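Long-range contacts in protein RIF2 (Saccharomyces cerevisiae, PDB 4BJ1), which takes part in telomere length regulation and transcriptional silencing in yeast and interacts with RAP1 and RIF1: residues S127-V133 with E170-V174; N78-I82 with V133-N139. All blocks are in the same frame, centred on the assembly; numbering follows the deposited sequence.

How the contacts relate
From the N terminus, the chain passes through three helices and strand 48-53 before forming strand 78-83, an outermost strand of the five-stranded parallel sheet. After a long excursion, much of it not modelled, it returns as helix 128-137. Contact 2 closes that loop by setting the C-terminal half of the helix against the strand. The chain then runs through strand 145-153 into helix 165-180, and contact 1 closes a second loop by bringing this helix beside the N-terminal half of helix 128-137. The two loops cross, since their segments alternate along the sequence. Val133 belongs to both contacts, whose centres lie about 12 Å apart, so one helix joins the sheet edge to its neighbouring helix.

Contact 1 of 2, residues S127-V133 with E170-V174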
ATOM      1  N   SER A 127      11.404  24.851 -30.988  1.00139.73           N
ATOM      2  CA  SER A 127      12.046  25.184 -29.711  1.00139.57           C
ATOM      3  C   SER A 127      12.546  23.931 -28.967  1.00139.81           C
ATOM      4  O   SER A 127      12.151  22.819 -29.308  1.00136.40           O
ATOM      5  CB  SER A 127      11.105  26.013 -28.834  1.00139.80           C
ATOM      6  OG  SER A 127      10.110  25.248 -28.169  1.00141.00           O
ATOM      7  N   ASP A 128      13.416  24.121 -27.962  1.00137.68           N
ATOM      8  CA  ASP A 128      13.994  23.057 -27.128  1.00135.66           C
ATOM      9  C   ASP A 128      12.901  22.201 -26.479  1.00129.14           C
ATOM     10  O   ASP A 128      12.975  20.968 -26.505  1.00126.78           O
ATOM     11  CB  ASP A 128      14.883  23.659 -26.002  1.00141.19           C
ATOM     12  CG  ASP A 128      15.658  24.935 -26.317  1.00161.97           C
ATOM     13  OD1 ASP A 128      15.946  25.182 -27.515  1.00167.65           O
ATOM     14  OD2 ASP A 128      16.014  25.667 -25.358  1.00170.58           O
ATOM     15  N   LEU A 129      11.901  22.880 -25.880  1.00120.16           N
ATOM     16  CA  LEU A 129      10.760  22.301 -25.179  1.00113.30           C
ATOM     17  C   LEU A 129       9.894  21.514 -26.144  1.00114.81           C
ATOM     18  O   LEU A 129       9.666  20.328 -25.924  1.00112.18           O
ATOM     19  CB  LEU A 129       9.964  23.429 -24.501  1.00111.65           C
ATOM     20  CG  LEU A 129       8.766  23.073 -23.628  1.00110.67           C
ATOM     21  CD1 LEU A 129       9.087  21.981 -22.618  1.00108.33           C
ATOM     22  CD2 LEU A 129       8.294  24.277 -22.907  1.00112.67           C
ATOM     23  N   MET A 130       9.469  22.168 -27.239  1.00112.50           N
ATOM     24  CA  MET A 130       8.668  21.608 -28.323  1.00110.63           C
ATOM     25  C   MET A 130       9.275  20.304 -28.823  1.00115.56           C
ATOM     26  O   MET A 130       8.569  19.313 -28.960  1.00113.57           O
ATOM     27  CB  MET A 130       8.575  22.623 -29.472  1.00116.25           C
ATOM     28  CG  MET A 130       7.691  22.185 -30.604  1.00119.10           C
ATOM     29  SD  MET A 130       5.937  22.329 -30.222  1.00120.12           S
ATOM     30  CE  MET A 130       5.742  24.167 -30.235  1.00120.27           C
ATOM     31  N   MET A 131      10.584  20.309 -29.067  1.00115.92           N
ATOM     32  CA  MET A 131      11.347  19.171 -29.556  1.00117.69           C
ATOM     33  C   MET A 131      11.268  18.010 -28.604  1.00116.88           C
ATOM     34  O   MET A 131      11.037  16.879 -29.041  1.00115.11           O
ATOM     35  CB  MET A 131      12.798  19.588 -29.769  1.00126.70           C
ATOM     36  CG  MET A 131      13.064  20.037 -31.162  1.00135.03           C
ATOM     37  SD  MET A 131      13.746  18.650 -32.077  1.00143.23           S
ATOM     38  CE  MET A 131      15.528  18.873 -31.711  1.00147.75           C
ATOM     39  N   MET A 132      11.427  18.301 -27.299  1.00111.91           N
ATOM     40  CA  MET A 132      11.376  17.320 -26.224  1.00109.70           C
ATOM     41  C   MET A 132       9.965  16.752 -26.025  1.00104.09           C
ATOM     42  O   MET A 132       9.845  15.534 -25.901  1.00103.48           O
ATOM     43  CB  MET A 132      11.949  17.908 -24.931  1.00113.65           C
ATOM     44  CG  MET A 132      11.983  16.923 -23.779  1.00117.38           C
ATOM     45  SD  MET A 132      10.766  17.356 -22.503  1.00117.84           S
ATOM     46  CE  MET A 132      11.688  18.708 -21.626  1.00117.22           C
ATOM     47  N   VAL A 133       8.911  17.622 -26.014  1.00 93.90           N
ATOM     48  CA  VAL A 133       7.502  17.218 -25.861  1.00 88.17           C
ATOM     49  C   VAL A 133       7.119  16.271 -26.990  1.00 90.28           C
ATOM     50  O   VAL A 133       6.591  15.195 -26.724  1.00 88.08           O
ATOM     51  CB  VAL A 133       6.504  18.411 -25.747  1.00 89.70           C
ATOM     52  CG1 VAL A 133       5.055  17.927 -25.719  1.00 85.97           C
ATOM     53  CG2 VAL A 133       6.798  19.277 -24.520  1.00 89.35           C
ATOM     54  N   GLU A 170       7.774  30.245 -24.063  1.00111.04           N
ATOM     55  CA  GLU A 170       8.131  29.047 -24.823  1.00109.18           C
ATOM     56  C   GLU A 170       7.157  27.881 -24.462  1.00107.71           C
ATOM     57  O   GLU A 170       6.740  27.135 -25.356  1.00106.65           O
ATOM     58  CB  GLU A 170       9.589  28.678 -24.489  1.00112.44           C
ATOM     59  CG  GLU A 170      10.285  27.770 -25.490  1.00127.11           C
ATOM     60  CD  GLU A 170      11.782  27.584 -25.290  1.00163.16           C
ATOM     61  OE1 GLU A 170      12.415  28.416 -24.597  1.00169.32           O
ATOM     62  OE2 GLU A 170      12.322  26.580 -25.809  1.00159.91           O
ATOM     63  N   PHE A 171       6.778  27.772 -23.157  1.00 99.60           N
ATOM     64  CA  PHE A 171       5.845  26.786 -22.617  1.00 94.30           C
ATOM     65  C   PHE A 171       4.431  27.030 -23.104  1.00 96.22           C
ATOM     66  O   PHE A 171       3.804  26.091 -23.596  1.00 93.37           O
ATOM     67  CB  PHE A 171       5.916  26.727 -21.066  1.00 94.58           C
ATOM     68  CG  PHE A 171       4.975  25.771 -20.353  1.00 92.03           C
ATOM     69  CD1 PHE A 171       4.718  24.502 -20.867  1.00 92.49           C
ATOM     70  CD2 PHE A 171       4.394  26.117 -19.142  1.00 93.34           C
ATOM     71  CE1 PHE A 171       3.863  23.620 -20.201  1.00 90.65           C
ATOM     72  CE2 PHE A 171       3.534  25.234 -18.480  1.00 93.20           C
ATOM     73  CZ  PHE A 171       3.286  23.986 -19.006  1.00 88.93           C
ATOM     74  N   ILE A 172       3.933  28.284 -22.983  1.00 94.72           N
ATOM     75  CA  ILE A 172       2.588  28.679 -23.434  1.00 95.28           C
ATOM     76  C   ILE A 172       2.470  28.558 -24.976  1.00100.08           C
ATOM     77  O   ILE A 172       1.363  28.376 -25.504  1.00100.31           O
ATOM     78  CB  ILE A 172       2.161  30.065 -22.879  1.00101.67           C
ATOM     79  CG1 ILE A 172       2.261  30.112 -21.339  1.00100.98           C
ATOM     80  CG2 ILE A 172       0.746  30.445 -23.336  1.00103.47           C
ATOM     81  CD1 ILE A 172       2.304  31.545 -20.776  1.00114.52           C
ATOM     82  N   ASN A 173       3.624  28.596 -25.679  1.00 96.10           N
ATOM     83  CA  ASN A 173       3.714  28.392 -27.122  1.00 96.40           C
ATOM     84  C   ASN A 173       3.479  26.902 -27.483  1.00 94.03           C
ATOM     85  O   ASN A 173       2.700  26.593 -28.396  1.00 92.98           O
ATOM     86  CB  ASN A 173       5.055  28.910 -27.650  1.00102.49           C
ATOM     87  CG  ASN A 173       5.197  30.426 -27.674  1.00118.44           C
ATOM     88  OD1 ASN A 173       4.274  31.194 -27.344  1.00110.10           O
ATOM     89  ND2 ASN A 173       6.391  30.883 -28.009  1.00108.39           N
ATOM     90  N   VAL A 174       4.108  25.986 -26.722  1.00 87.05           N
ATOM     91  CA  VAL A 174       3.921  24.542 -26.880  1.00 82.63           C
ATOM     92  C   VAL A 174       2.454  24.240 -26.553  1.00 86.16           C
ATOM     93  O   VAL A 174       1.771  23.566 -27.337  1.00 86.45           O
ATOM     94  CB  VAL A 174       4.908  23.700 -26.034  1.00 82.77           C
ATOM     95  CG1 VAL A 174       4.580  22.212 -26.110  1.00 79.76           C
ATOM     96  CG2 VAL A 174       6.343  23.930 -26.478  1.00 85.15           C
TER
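Ser127 OG, lying against the side chain of Glu170, accepts a capping bond from Met130 N at 3.3 Å, with an N-H...O angle of 162°. Ser127 is thus the N-cap of helix 128-137, which packs on helix 165-180 in the AAA+ (ASCE, P-loop NTPase-like) domain; the axes of segments 128-133 and 170-174 cross at -41°. Glu170 reaches this helix start because its chain is extended, with CG anti to the backbone N (chi1 -161°). Its OE2 comes within 3.4 Å of Asp128 N, a distance that leaves the bonding undecided. The position beside the first turn of a helix would probably favour a negative charge. Asp128 OD2, 3.8 Å from Glu170 OE2, probably works against this as a like charge; Lys167 makes a long, weak ion pair with Asp128.

Further along the two helices, toward their C-terminal ends, the interface is apolar, and Val174 makes most of the contacts. Its CG2 branch meets Leu129 CG at 3.8 Å and also lies against the backbone of Met130. The Met130 chain bends twice, at chi2 and chi3, and slides past Val174 in the opposite direction, its CE touching CG2. Leu129 reaches the other helix with CD2, which sits 3.5 Å from Phe171 CA and approaches the ring obliquely. That ring packs edge-to-face with Phe149 of strand 145-153, which places this part of the interface beside the sheet. One helical turn on from Leu129, Val133 CG2 and Val174 CG1 meet tip to tip at 4.0 Å.

Contact 2 of 2, residues N78-I82 with V133-N139; sequences NVVII and VMRKINN
Asn78 has its CG anti to the backbone N, while Asn139 has its CG between the backbone N and the carbonyl carbon (chi1 55°); these torsions turn the two amides toward each other, and they meet from opposite directions. Asn139 ND2 donates to Asn78 OD1 at 2.9 Å, a weak and doubtful bond, since the N-H...O angle is 130° and Asn139 OD1, a second acceptor, lies 3.0 Å from Asn78 OD1. The same ND2 donates to Lys136 O at 2.7 Å, which ties the amide back to the last turn of the helix that precedes it. Asn78 OD1 has a further weak bond from His145.

Lys136 supplies the second polar link. Its chain is extended beyond CG and carries NZ past Val80 and Ile82 to Ile81 O, 2.8 Å away and almost in line with the carbonyl (C=O...N 168°). Although the Ile81 side chain points away from the helix, its backbone oxygen is reachable. The aliphatic part of the lysine packs too: CB is 3.7 Å from Val80 CG1, and CD 3.9 Å from Ile82 CG1. Ile82 then crosses Val133 at about a right angle, CD1 to CG2 at 3.8 Å.

Segments 78-82 and 133-137 run roughly antiparallel, and strand 145-153 follows alongside and parallel to the first strand through bonds from Asn78, Val80 and Ile82. This is the beta-alpha-beta crossover of an ASCE-type parallel sheet.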
ATOM      1  N   ASN A  78      -2.513   6.695 -24.415  1.00 87.63           N
ATOM      2  CA  ASN A  78      -1.134   6.990 -24.012  1.00 84.01           C
ATOM      3  C   ASN A  78      -1.003   8.290 -23.193  1.00 84.85           C
ATOM      4  O   ASN A  78      -1.557   9.329 -23.559  1.00 83.95           O
ATOM      5  CB  ASN A  78      -0.205   6.996 -25.201  1.00 81.67           C
ATOM      6  CG  ASN A  78       1.227   7.228 -24.841  1.00107.48           C
ATOM      7  OD1 ASN A  78       1.709   8.366 -24.833  1.00101.01           O
ATOM      8  ND2 ASN A  78       1.952   6.144 -24.605  1.00107.69           N
ATOM      9  N   VAL A  79      -0.310   8.196 -22.043  1.00 79.54           N
ATOM     10  CA  VAL A  79      -0.065   9.294 -21.103  1.00 74.45           C
ATOM     11  C   VAL A  79       1.442   9.471 -21.028  1.00 78.64           C
ATOM     12  O   VAL A  79       2.159   8.484 -20.923  1.00 80.20           O
ATOM     13  CB  VAL A  79      -0.708   9.057 -19.710  1.00 76.07           C
ATOM     14  CG1 VAL A  79      -0.481  10.250 -18.799  1.00 73.65           C
ATOM     15  CG2 VAL A  79      -2.202   8.755 -19.819  1.00 76.53           C
ATOM     16  N   VAL A  80       1.912  10.720 -21.183  1.00 75.24           N
ATOM     17  CA  VAL A  80       3.311  11.169 -21.154  1.00 75.24           C
ATOM     18  C   VAL A  80       3.415  12.175 -20.007  1.00 81.27           C
ATOM     19  O   VAL A  80       2.440  12.874 -19.717  1.00 80.68           O
ATOM     20  CB  VAL A  80       3.747  11.762 -22.528  1.00 78.13           C
ATOM     21  CG1 VAL A  80       4.850  12.811 -22.403  1.00 77.30           C
ATOM     22  CG2 VAL A  80       4.173  10.660 -23.485  1.00 80.65           C
ATOM     23  N   ILE A  81       4.569  12.201 -19.321  1.00 79.76           N
ATOM     24  CA  ILE A  81       4.798  13.096 -18.203  1.00 79.19           C
ATOM     25  C   ILE A  81       5.957  14.012 -18.510  1.00 83.67           C
ATOM     26  O   ILE A  81       7.027  13.546 -18.918  1.00 85.72           O
ATOM     27  CB  ILE A  81       5.066  12.316 -16.886  1.00 84.34           C
ATOM     28  CG1 ILE A  81       4.125  11.045 -16.717  1.00 86.66           C
ATOM     29  CG2 ILE A  81       5.033  13.252 -15.659  1.00 83.01           C
ATOM     30  CD1 ILE A  81       2.537  11.207 -16.648  1.00 93.29           C
ATOM     31  N   ILE A  82       5.749  15.318 -18.284  1.00 78.15           N
ATOM     32  CA  ILE A  82       6.784  16.327 -18.432  1.00 78.88           C
ATOM     33  C   ILE A  82       6.807  17.146 -17.156  1.00 84.30           C
ATOM     34  O   ILE A  82       5.773  17.660 -16.735  1.00 81.09           O
ATOM     35  CB  ILE A  82       6.694  17.139 -19.749  1.00 82.12           C
ATOM     36  CG1 ILE A  82       7.218  16.288 -20.929  1.00 84.12           C
ATOM     37  CG2 ILE A  82       7.508  18.428 -19.659  1.00 84.29           C
ATOM     38  CD1 ILE A  82       6.430  16.328 -22.128  1.00 87.05           C
ATOM     39  N   VAL A 133       8.911  17.622 -26.014  1.00 93.90           N
ATOM     40  CA  VAL A 133       7.502  17.218 -25.861  1.00 88.17           C
ATOM     41  C   VAL A 133       7.119  16.271 -26.990  1.00 90.28           C
ATOM     42  O   VAL A 133       6.591  15.195 -26.724  1.00 88.08           O
ATOM     43  CB  VAL A 133       6.504  18.411 -25.747  1.00 89.70           C
ATOM     44  CG1 VAL A 133       5.055  17.927 -25.719  1.00 85.97           C
ATOM     45  CG2 VAL A 133       6.798  19.277 -24.520  1.00 89.35           C
ATOM     46  N   MET A 134       7.436  16.656 -28.238  1.00 88.58           N
ATOM     47  CA  MET A 134       7.129  15.888 -29.446  1.00 88.90           C
ATOM     48  C   MET A 134       7.838  14.554 -29.498  1.00 96.39           C
ATOM     49  O   MET A 134       7.233  13.579 -29.929  1.00 95.90           O
ATOM     50  CB  MET A 134       7.383  16.702 -30.733  1.00 93.38           C
ATOM     51  CG  MET A 134       6.494  17.936 -30.874  1.00 95.49           C
ATOM     52  SD  MET A 134       4.719  17.574 -30.927  1.00 95.85           S
ATOM     53  CE  MET A 134       4.113  19.016 -30.264  1.00 92.18           C
ATOM     54  N   ARG A 135       9.103  14.500 -29.049  1.00 97.30           N
ATOM     55  CA  ARG A 135       9.894  13.264 -29.030  1.00100.62           C
ATOM     56  C   ARG A 135       9.188  12.205 -28.185  1.00101.62           C
ATOM     57  O   ARG A 135       9.069  11.049 -28.615  1.00103.28           O
ATOM     58  CB  ARG A 135      11.304  13.531 -28.477  1.00106.42           C
ATOM     59  N   LYS A 136       8.678  12.634 -27.001  1.00 92.94           N
ATOM     60  CA  LYS A 136       7.951  11.814 -26.042  1.00 89.49           C
ATOM     61  C   LYS A 136       6.646  11.353 -26.657  1.00 91.73           C
ATOM     62  O   LYS A 136       6.427  10.148 -26.738  1.00 92.46           O
ATOM     63  CB  LYS A 136       7.708  12.592 -24.742  1.00 88.28           C
ATOM     64  CG  LYS A 136       8.957  12.737 -23.881  1.00 91.84           C
ATOM     65  CD  LYS A 136       8.613  13.007 -22.441  1.00 89.99           C
ATOM     66  CE  LYS A 136       9.750  12.630 -21.538  1.00 98.79           C
ATOM     67  NZ  LYS A 136       9.462  12.997 -20.126  1.00110.90           N
ATOM     68  N   ILE A 137       5.834  12.312 -27.180  1.00 86.24           N
ATOM     69  CA  ILE A 137       4.536  12.107 -27.837  1.00 84.38           C
ATOM     70  C   ILE A 137       4.645  11.245 -29.081  1.00 90.99           C
ATOM     71  O   ILE A 137       3.659  10.626 -29.453  1.00 90.32           O
ATOM     72  CB  ILE A 137       3.848  13.467 -28.132  1.00 86.08           C
ATOM     73  CG1 ILE A 137       3.213  14.079 -26.883  1.00 84.25           C
ATOM     74  CG2 ILE A 137       2.828  13.394 -29.253  1.00 87.28           C
ATOM     75  CD1 ILE A 137       2.675  15.510 -27.172  1.00 90.76           C
ATOM     76  N   ASN A 138       5.820  11.161 -29.705  1.00 92.57           N
ATOM     77  CA  ASN A 138       5.962  10.347 -30.911  1.00 96.68           C
ATOM     78  C   ASN A 138       5.961   8.821 -30.668  1.00104.61           C
ATOM     79  O   ASN A 138       6.254   8.059 -31.591  1.00107.03           O
ATOM     80  CB  ASN A 138       7.169  10.763 -31.731  1.00103.53           C
ATOM     81  CG  ASN A 138       6.788  10.963 -33.171  1.00129.50           C
ATOM     82  OD1 ASN A 138       6.385  12.055 -33.572  1.00125.14           O
ATOM     83  ND2 ASN A 138       6.821   9.892 -33.955  1.00123.56           N
ATOM     84  N   ASN A 139       5.582   8.375 -29.458  1.00102.67           N
ATOM     85  CA  ASN A 139       5.469   6.951 -29.131  1.00105.93           C
ATOM     86  C   ASN A 139       4.339   6.358 -29.995  1.00113.16           C
ATOM     87  O   ASN A 139       3.198   6.815 -29.913  1.00110.89           O
ATOM     88  CB  ASN A 139       5.210   6.749 -27.634  1.00102.65           C
ATOM     89  CG  ASN A 139       4.003   7.491 -27.086  1.00126.47           C
ATOM     90  OD1 ASN A 139       2.856   7.100 -27.303  1.00126.53           O
ATOM     91  ND2 ASN A 139       4.223   8.575 -26.354  1.00111.84           N
TER